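Local coordinates for protein alpha,alpha-trehalose-phosphate synthase (UDP-forming) (Burkholderia xenovorans, PDB 5V0T) that belongs to glycosyltransferase family 20 of the GT-B clan and binds uridine-5'-diphosphate and 6-O-phosphono-alpha-D-glucopyranose in adjoining pockets, at residues 15-20 against 84-89; 30-35 against 45-50. All coordinates share one frame; numbering follows the deposited sequence.

Interaction 1 (15-20 against 84-89). With G6P (6-O-phosphono-alpha-D-glucopyranose), chain J.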
loop_
_atom_site.group_PDB
_atom_site.type_symbol
_atom_site.label_atom_id
_atom_site.label_comp_id
_atom_site.label_asym_id
_atom_site.label_seq_id
_atom_site.Cartn_x
_atom_site.Cartn_y
_atom_site.Cartn_z
ATOM N N VAL A 15 6.905 -10.603 10.386
ATOM C CA VAL A 15 8.173 -10.333 9.711
ATOM C C VAL A 15 7.895 -9.437 8.506
ATOM O O VAL A 15 7.097 -9.799 7.636
ATOM C CB VAL A 15 8.863 -11.629 9.255
ATOM C CG1 VAL A 15 10.204 -11.310 8.574
ATOM C CG2 VAL A 15 9.045 -12.603 10.425
ATOM N N SER A 16 8.568 -8.289 8.439
ATOM C CA SER A 16 8.465 -7.404 7.279
ATOM C C SER A 16 9.769 -6.647 7.156
ATOM O O SER A 16 10.577 -6.616 8.082
ATOM C CB SER A 16 7.298 -6.414 7.411
ATOM O OG SER A 16 7.509 -5.583 8.555
ATOM N N ASN A 17 9.981 -6.022 6.004
ATOM C CA ASN A 17 11.148 -5.158 5.893
ATOM C C ASN A 17 10.938 -3.887 6.707
ATOM O O ASN A 17 11.677 -3.609 7.658
ATOM C CB ASN A 17 11.427 -4.804 4.431
ATOM C CG ASN A 17 12.738 -4.057 4.278
ATOM O OD1 ASN A 17 13.801 -4.586 4.602
ATOM N ND2 ASN A 17 12.667 -2.811 3.821
ATOM N N ARG A 18 9.927 -3.106 6.338
ATOM C CA ARG A 18 9.614 -1.864 7.033
ATOM C C ARG A 18 8.877 -2.171 8.330
ATOM O O ARG A 18 7.905 -2.933 8.336
ATOM C CB ARG A 18 8.760 -0.956 6.141
ATOM C CG ARG A 18 8.389 0.386 6.812
ATOM C CD ARG A 18 9.635 1.230 7.047
ATOM N NE ARG A 18 10.143 1.828 5.812
ATOM C CZ ARG A 18 11.315 2.448 5.711
ATOM N NH1 ARG A 18 12.123 2.512 6.769
ATOM N NH2 ARG A 18 11.692 2.996 4.560
ATOM N N VAL A 19 9.348 -1.588 9.427
ATOM C CA VAL A 19 8.743 -1.762 10.740
ATOM C C VAL A 19 8.243 -0.399 11.206
ATOM O O VAL A 19 8.889 0.622 10.952
ATOM C CB VAL A 19 9.748 -2.375 11.741
ATOM C CG1 VAL A 19 9.108 -2.583 13.092
ATOM C CG2 VAL A 19 10.279 -3.716 11.202
ATOM N N ALA A 20 7.096 -0.385 11.885
ATOM C CA ALA A 20 6.495 0.877 12.315
ATOM C C ALA A 20 7.466 1.659 13.196
ATOM O O ALA A 20 8.268 1.064 13.920
ATOM C CB ALA A 20 5.193 0.626 13.072
ATOM N N GLN A 84 21.807 -3.912 -2.517
ATOM C CA GLN A 84 21.490 -5.048 -3.382
ATOM C C GLN A 84 20.078 -5.558 -3.141
ATOM O O GLN A 84 19.341 -5.847 -4.090
ATOM C CB GLN A 84 22.494 -6.188 -3.170
ATOM C CG GLN A 84 23.900 -5.859 -3.612
ATOM C CD GLN A 84 24.926 -6.927 -3.219
ATOM O OE1 GLN A 84 24.586 -7.999 -2.719
ATOM N NE2 GLN A 84 26.192 -6.619 -3.440
ATOM N N TYR A 85 19.694 -5.678 -1.875
ATOM C CA TYR A 85 18.442 -6.321 -1.503
ATOM C C TYR A 85 17.265 -5.353 -1.578
ATOM O O TYR A 85 16.197 -5.695 -2.108
ATOM C CB TYR A 85 18.594 -6.903 -0.097
ATOM C CG TYR A 85 17.377 -6.924 0.801
ATOM C CD1 TYR A 85 16.480 -7.987 0.760
ATOM C CD2 TYR A 85 17.165 -5.917 1.750
ATOM C CE1 TYR A 85 15.384 -8.036 1.607
ATOM C CE2 TYR A 85 16.060 -5.951 2.608
ATOM C CZ TYR A 85 15.183 -7.029 2.527
ATOM O OH TYR A 85 14.097 -7.115 3.349
ATOM N N TYR A 86 17.442 -4.136 -1.074
ATOM C CA TYR A 86 16.327 -3.201 -0.958
ATOM C C TYR A 86 16.264 -2.231 -2.133
ATOM O O TYR A 86 15.283 -2.233 -2.886
ATOM C CB TYR A 86 16.425 -2.462 0.382
ATOM C CG TYR A 86 15.425 -1.337 0.584
ATOM C CD1 TYR A 86 14.140 -1.591 1.055
ATOM C CD2 TYR A 86 15.778 -0.020 0.323
ATOM C CE1 TYR A 86 13.221 -0.546 1.249
ATOM C CE2 TYR A 86 14.882 1.023 0.517
ATOM C CZ TYR A 86 13.606 0.755 0.986
ATOM O OH TYR A 86 12.729 1.807 1.173
ATOM N N ARG A 87 17.296 -1.395 -2.312
ATOM C CA ARG A 87 17.311 -0.503 -3.469
ATOM C C ARG A 87 17.404 -1.285 -4.773
ATOM O O ARG A 87 16.889 -0.833 -5.802
ATOM C CB ARG A 87 18.488 0.475 -3.386
ATOM C CG ARG A 87 18.326 1.596 -2.381
ATOM C CD ARG A 87 19.519 2.555 -2.419
ATOM N NE ARG A 87 19.606 3.295 -3.668
ATOM C CZ ARG A 87 20.583 3.153 -4.554
ATOM N NH1 ARG A 87 21.563 2.297 -4.313
ATOM N NH2 ARG A 87 20.578 3.870 -5.673
ATOM N N GLY A 88 18.059 -2.448 -4.748
ATOM C CA GLY A 88 18.311 -3.220 -5.945
ATOM C C GLY A 88 17.134 -4.087 -6.325
ATOM O O GLY A 88 16.194 -3.617 -6.972
ATOM N N PHE A 89 17.153 -5.356 -5.916
ATOM C CA PHE A 89 16.153 -6.278 -6.433
ATOM C C PHE A 89 14.746 -5.909 -5.976
ATOM O O PHE A 89 13.814 -5.938 -6.783
ATOM C CB PHE A 89 16.478 -7.715 -6.040
ATOM C CG PHE A 89 15.694 -8.724 -6.818
ATOM C CD1 PHE A 89 15.999 -8.971 -8.162
ATOM C CD2 PHE A 89 14.657 -9.422 -6.223
ATOM C CE1 PHE A 89 15.271 -9.882 -8.904
ATOM C CE2 PHE A 89 13.936 -10.359 -6.942
ATOM C CZ PHE A 89 14.239 -10.586 -8.292
HETATM C C1 G6P J . 4.210 -0.051 0.302
HETATM C C2 G6P J . 4.839 -1.427 0.438
HETATM C C3 G6P J . 5.439 -1.605 1.835
HETATM C C4 G6P J . 6.419 -0.461 2.109
HETATM C C5 G6P J . 5.708 0.879 1.918
HETATM C C6 G6P J . 6.655 2.038 2.232
HETATM O O1 G6P J . 3.158 0.022 1.258
HETATM O O2 G6P J . 3.850 -2.435 0.163
HETATM O O3 G6P J . 6.140 -2.860 1.856
HETATM O O4 G6P J . 6.900 -0.543 3.466
HETATM O O5 G6P J . 5.183 0.968 0.583
HETATM O O6 G6P J . 7.842 1.935 1.428
HETATM P P G6P J . 9.283 1.860 2.145
HETATM O O1P G6P J . 9.554 3.239 2.690
HETATM O O2P G6P J . 10.211 1.413 1.050
HETATM O O3P G6P J . 9.117 0.837 3.246
#
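Asn17 sets its carboxamide against two neighbouring tyrosines of helix 79-98, its oxygen meeting Tyr85 and its nitrogen meeting Tyr86. It sits in the corner the chain turns as it leaves strand 12-16, one of the parallel strands of a Rossmann-like domain of this GT-B glycosyltransferase, and the helix packs against that corner beside the G6P phosphate. With CG anti to the backbone N (chi1 -173°), the amide extends toward the helix. Tyr85 OH donates a hydrogen bond to Asn17 OD1 at 2.8 Å, arriving well above the carbonyl plane. OD1 itself lies at the edge of the Tyr85 ring, and the amide and ring planes stand 67° apart. On the other branch, Asn17 ND2 packs obliquely on Tyr86, 3.4 Å from its CD1, with the planes turned by only 28°.

Next in the chain, Arg18 swings round to the G6P phosphate, its chain bent at chi2 and chi3. The guanidinium presents its edge, with the phosphorus in its plane: Arg18 NE reaches G6P O3P and Arg18 NH2 reaches G6P O1P, each at 2.9 Å. This two-pronged grip fixes the rotation of the flat group and would offset phosphate charge. Asp140 and Arg315 are also hydrogen-bonded to G6P, while the Tyr86 ring also meets Trp50. Within the turn, Ser16 OG donates to Arg18 O (2.7 Å). The third phosphate oxygen belongs to the helix: Tyr86 OH gives its hydrogen bond to G6P O2P at 2.6 Å, with O2P near the plane of the ring.

Interaction 2 (30-35 against 45-50). With UDP (uridine-5'-diphosphate), chain I; G6P (6-O-phosphono-alpha-D-glucopyranose), chain J.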
loop_
_atom_site.group_PDB
_atom_site.type_symbol
_atom_site.label_atom_id
_atom_site.label_comp_id
_atom_site.label_asym_id
_atom_site.label_seq_id
_atom_site.Cartn_x
_atom_site.Cartn_y
_atom_site.Cartn_z
ATOM N N GLY A 30 3.281 4.823 4.347
ATOM C CA GLY A 30 3.330 3.452 3.885
ATOM C C GLY A 30 2.239 2.654 4.562
ATOM O O GLY A 30 2.126 2.701 5.790
ATOM N N GLY A 31 1.422 1.935 3.783
ATOM C CA GLY A 31 0.270 1.251 4.346
ATOM C C GLY A 31 0.583 -0.074 5.017
ATOM O O GLY A 31 -0.174 -0.521 5.891
ATOM N N LEU A 32 1.677 -0.730 4.626
ATOM C CA LEU A 32 2.068 -1.947 5.332
ATOM C C LEU A 32 2.264 -1.668 6.820
ATOM O O LEU A 32 1.675 -2.339 7.676
ATOM C CB LEU A 32 3.344 -2.560 4.715
ATOM C CG LEU A 32 3.874 -3.843 5.390
ATOM C CD1 LEU A 32 4.622 -4.732 4.405
ATOM C CD2 LEU A 32 4.770 -3.584 6.658
ATOM N N ALA A 33 3.089 -0.672 7.152
ATOM C CA ALA A 33 3.387 -0.415 8.557
ATOM C C ALA A 33 2.127 -0.034 9.320
ATOM O O ALA A 33 1.941 -0.439 10.478
ATOM C CB ALA A 33 4.444 0.689 8.688
ATOM N N VAL A 34 1.250 0.746 8.683
ATOM C CA VAL A 34 0.010 1.167 9.323
ATOM C C VAL A 34 -0.892 -0.038 9.573
ATOM O O VAL A 34 -1.396 -0.244 10.686
ATOM C CB VAL A 34 -0.699 2.233 8.467
ATOM C CG1 VAL A 34 -2.136 2.436 8.954
ATOM C CG2 VAL A 34 0.061 3.561 8.527
ATOM N N GLY A 35 -1.107 -0.850 8.545
ATOM C CA GLY A 35 -2.061 -1.936 8.673
ATOM C C GLY A 35 -1.561 -3.045 9.575
ATOM O O GLY A 35 -2.319 -3.582 10.382
ATOM N N GLY A 45 2.406 -9.638 20.257
ATOM C CA GLY A 45 3.296 -10.527 19.536
ATOM C C GLY A 45 4.636 -9.873 19.302
ATOM O O GLY A 45 5.047 -8.974 20.036
ATOM N N MET A 46 5.326 -10.348 18.276
ATOM C CA MET A 46 6.641 -9.846 17.913
ATOM C C MET A 46 6.591 -9.285 16.505
ATOM O O MET A 46 5.940 -9.854 15.621
ATOM C CB MET A 46 7.709 -10.946 17.984
ATOM C CG MET A 46 9.059 -10.536 17.422
ATOM S SD MET A 46 10.322 -11.815 17.665
ATOM C CE MET A 46 10.621 -11.643 19.421
ATOM N N TRP A 47 7.272 -8.158 16.309
ATOM C CA TRP A 47 7.455 -7.562 14.991
ATOM C C TRP A 47 8.956 -7.522 14.722
ATOM O O TRP A 47 9.689 -6.768 15.367
ATOM C CB TRP A 47 6.820 -6.171 14.919
ATOM C CG TRP A 47 6.658 -5.660 13.501
ATOM C CD1 TRP A 47 7.248 -6.156 12.372
ATOM C CD2 TRP A 47 5.847 -4.559 13.077
ATOM N NE1 TRP A 47 6.861 -5.419 11.274
ATOM C CE2 TRP A 47 6.004 -4.432 11.684
ATOM C CE3 TRP A 47 5.024 -3.651 13.750
ATOM C CZ2 TRP A 47 5.347 -3.449 10.941
ATOM C CZ3 TRP A 47 4.369 -2.675 13.013
ATOM C CH2 TRP A 47 4.538 -2.581 11.624
ATOM N N PHE A 48 9.405 -8.353 13.786
ATOM C CA PHE A 48 10.803 -8.466 13.400
ATOM C C PHE A 48 11.012 -7.838 12.030
ATOM O O PHE A 48 10.237 -8.098 11.100
ATOM C CB PHE A 48 11.224 -9.942 13.367
ATOM C CG PHE A 48 12.580 -10.185 12.768
ATOM C CD1 PHE A 48 13.710 -10.173 13.570
ATOM C CD2 PHE A 48 12.721 -10.469 11.413
ATOM C CE1 PHE A 48 14.967 -10.423 13.029
ATOM C CE2 PHE A 48 13.968 -10.709 10.862
ATOM C CZ PHE A 48 15.096 -10.689 11.671
ATOM N N GLY A 49 12.075 -7.048 11.887
ATOM C CA GLY A 49 12.409 -6.536 10.568
ATOM C C GLY A 49 13.539 -5.525 10.606
ATOM O O GLY A 49 14.319 -5.467 11.558
ATOM N N TRP A 50 13.627 -4.752 9.532
ATOM C CA TRP A 50 14.667 -3.745 9.385
ATOM C C TRP A 50 14.387 -2.543 10.285
ATOM O O TRP A 50 13.249 -2.080 10.394
ATOM C CB TRP A 50 14.745 -3.325 7.912
ATOM C CG TRP A 50 15.734 -2.262 7.549
ATOM C CD1 TRP A 50 17.021 -2.126 7.993
ATOM C CD2 TRP A 50 15.510 -1.190 6.630
ATOM N NE1 TRP A 50 17.611 -1.024 7.405
ATOM C CE2 TRP A 50 16.705 -0.438 6.561
ATOM C CE3 TRP A 50 14.409 -0.791 5.856
ATOM C CZ2 TRP A 50 16.836 0.691 5.744
ATOM C CZ3 TRP A 50 14.543 0.336 5.036
ATOM C CH2 TRP A 50 15.744 1.069 5.001
HETATM N N1 UDP I . 0.434 8.250 5.435
HETATM C C2 UDP I . 0.885 8.913 6.565
HETATM N N3 UDP I . 1.488 10.115 6.332
HETATM C C4 UDP I . 1.682 10.719 5.109
HETATM C C5 UDP I . 1.183 9.977 3.982
HETATM C C6 UDP I . 0.577 8.796 4.179
HETATM O O2 UDP I . 0.770 8.460 7.691
HETATM O O4 UDP I . 2.245 11.820 5.062
HETATM C "C1'" UDP I . -0.231 6.958 5.631
HETATM C "C2'" UDP I . -1.681 6.940 5.153
HETATM O "O2'" UDP I . -2.529 7.438 6.173
HETATM C "C3'" UDP I . -1.879 5.446 4.886
HETATM C "C4'" UDP I . -0.501 5.012 4.371
HETATM O "O4'" UDP I . 0.441 5.992 4.856
HETATM O "O3'" UDP I . -2.198 4.711 6.065
HETATM C "C5'" UDP I . -0.379 4.888 2.876
HETATM O "O5'" UDP I . -0.892 3.592 2.511
HETATM P PA UDP I . -1.488 3.318 1.070
HETATM O O1A UDP I . -2.445 4.416 0.657
HETATM O O2A UDP I . -2.047 1.944 1.092
HETATM O O3A UDP I . -0.258 3.408 0.082
HETATM P PB UDP I . 1.263 2.966 0.137
HETATM O O1B UDP I . 1.245 1.703 1.004
HETATM O O2B UDP I . 1.557 2.584 -1.329
HETATM O O3B UDP I . 2.131 4.047 0.663
HETATM C C1 G6P J . 4.210 -0.051 0.302
HETATM C C2 G6P J . 4.839 -1.427 0.438
HETATM C C3 G6P J . 5.439 -1.605 1.835
HETATM C C4 G6P J . 6.419 -0.461 2.109
HETATM C C5 G6P J . 5.708 0.879 1.918
HETATM C C6 G6P J . 6.655 2.038 2.232
HETATM O O1 G6P J . 3.158 0.022 1.258
HETATM O O2 G6P J . 3.850 -2.435 0.163
HETATM O O3 G6P J . 6.140 -2.860 1.856
HETATM O O4 G6P J . 6.900 -0.543 3.466
HETATM O O5 G6P J . 5.183 0.968 0.583
HETATM O O6 G6P J . 7.842 1.935 1.428
HETATM P P G6P J . 9.283 1.860 2.145
HETATM O O1P G6P J . 9.554 3.239 2.690
HETATM O O2P G6P J . 10.211 1.413 1.050
HETATM O O3P G6P J . 9.117 0.837 3.246
#
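Trp47 points the rim of its six-membered ring at the first turn of helix 31-43, meeting Leu32 and Ala33 edge-on. Ala33 O is the nearest atom, 3.6 Å from Trp47 CH2 and close to the indole plane, as is Ala33 CA. The methyl CB of the same alanine stands 4.4 Å from Trp47 CH2. Leu32 comes in beside it, its CD2 touching Trp47 CZ2 at 4.3 Å. The indole is swung across by a CG anti to the backbone N (chi1 -165°), and its NE1 is hydrogen-bonded to Ser16 OG.

Strand 12-16, helix 31-43 and strand 45-48 form a beta-alpha-beta crossover joining two parallel neighbours of the sheet, as in Rossmann-like GT-B domains, and Trp47 packs between helix and sheet. At the N-cap position of this helix Gly30 N donates to UDP O4' (3.1 Å, nearly straight at 169°), and Gly31 N to UDP O1B at 2.8 Å. The helix N-terminus probably favours the negative diphosphate. Leu32 divides its branches: while CD2 faces the tryptophan, CD1 lies 3.5 Å from O3 of G6P. Farther along the same turn, Val34 CG2 approaches UDP O3' at 3.5 Å.

The two contacts lie with their centres 11 Å apart in the Rossmann-like domain that holds strands 12-16 and 45-48, and both reach the sheet in which these strands run parallel as neighbours. Along the chain the order is 15-20, 30-35, 45-50 and 84-89, so interaction 2 falls wholly between the two segments of interaction 1. A probable backbone hydrogen bond joins them directly, Asn17 O to Trp50 N at 2.9 Å, and Ala20 N packs on Trp47 CH2 at 3.4 Å. Both also meet G6P, interaction 1 holding its phosphate and interaction 2 bordering its sugar, while Gly30 and Gly31 bind the adjoining UDP.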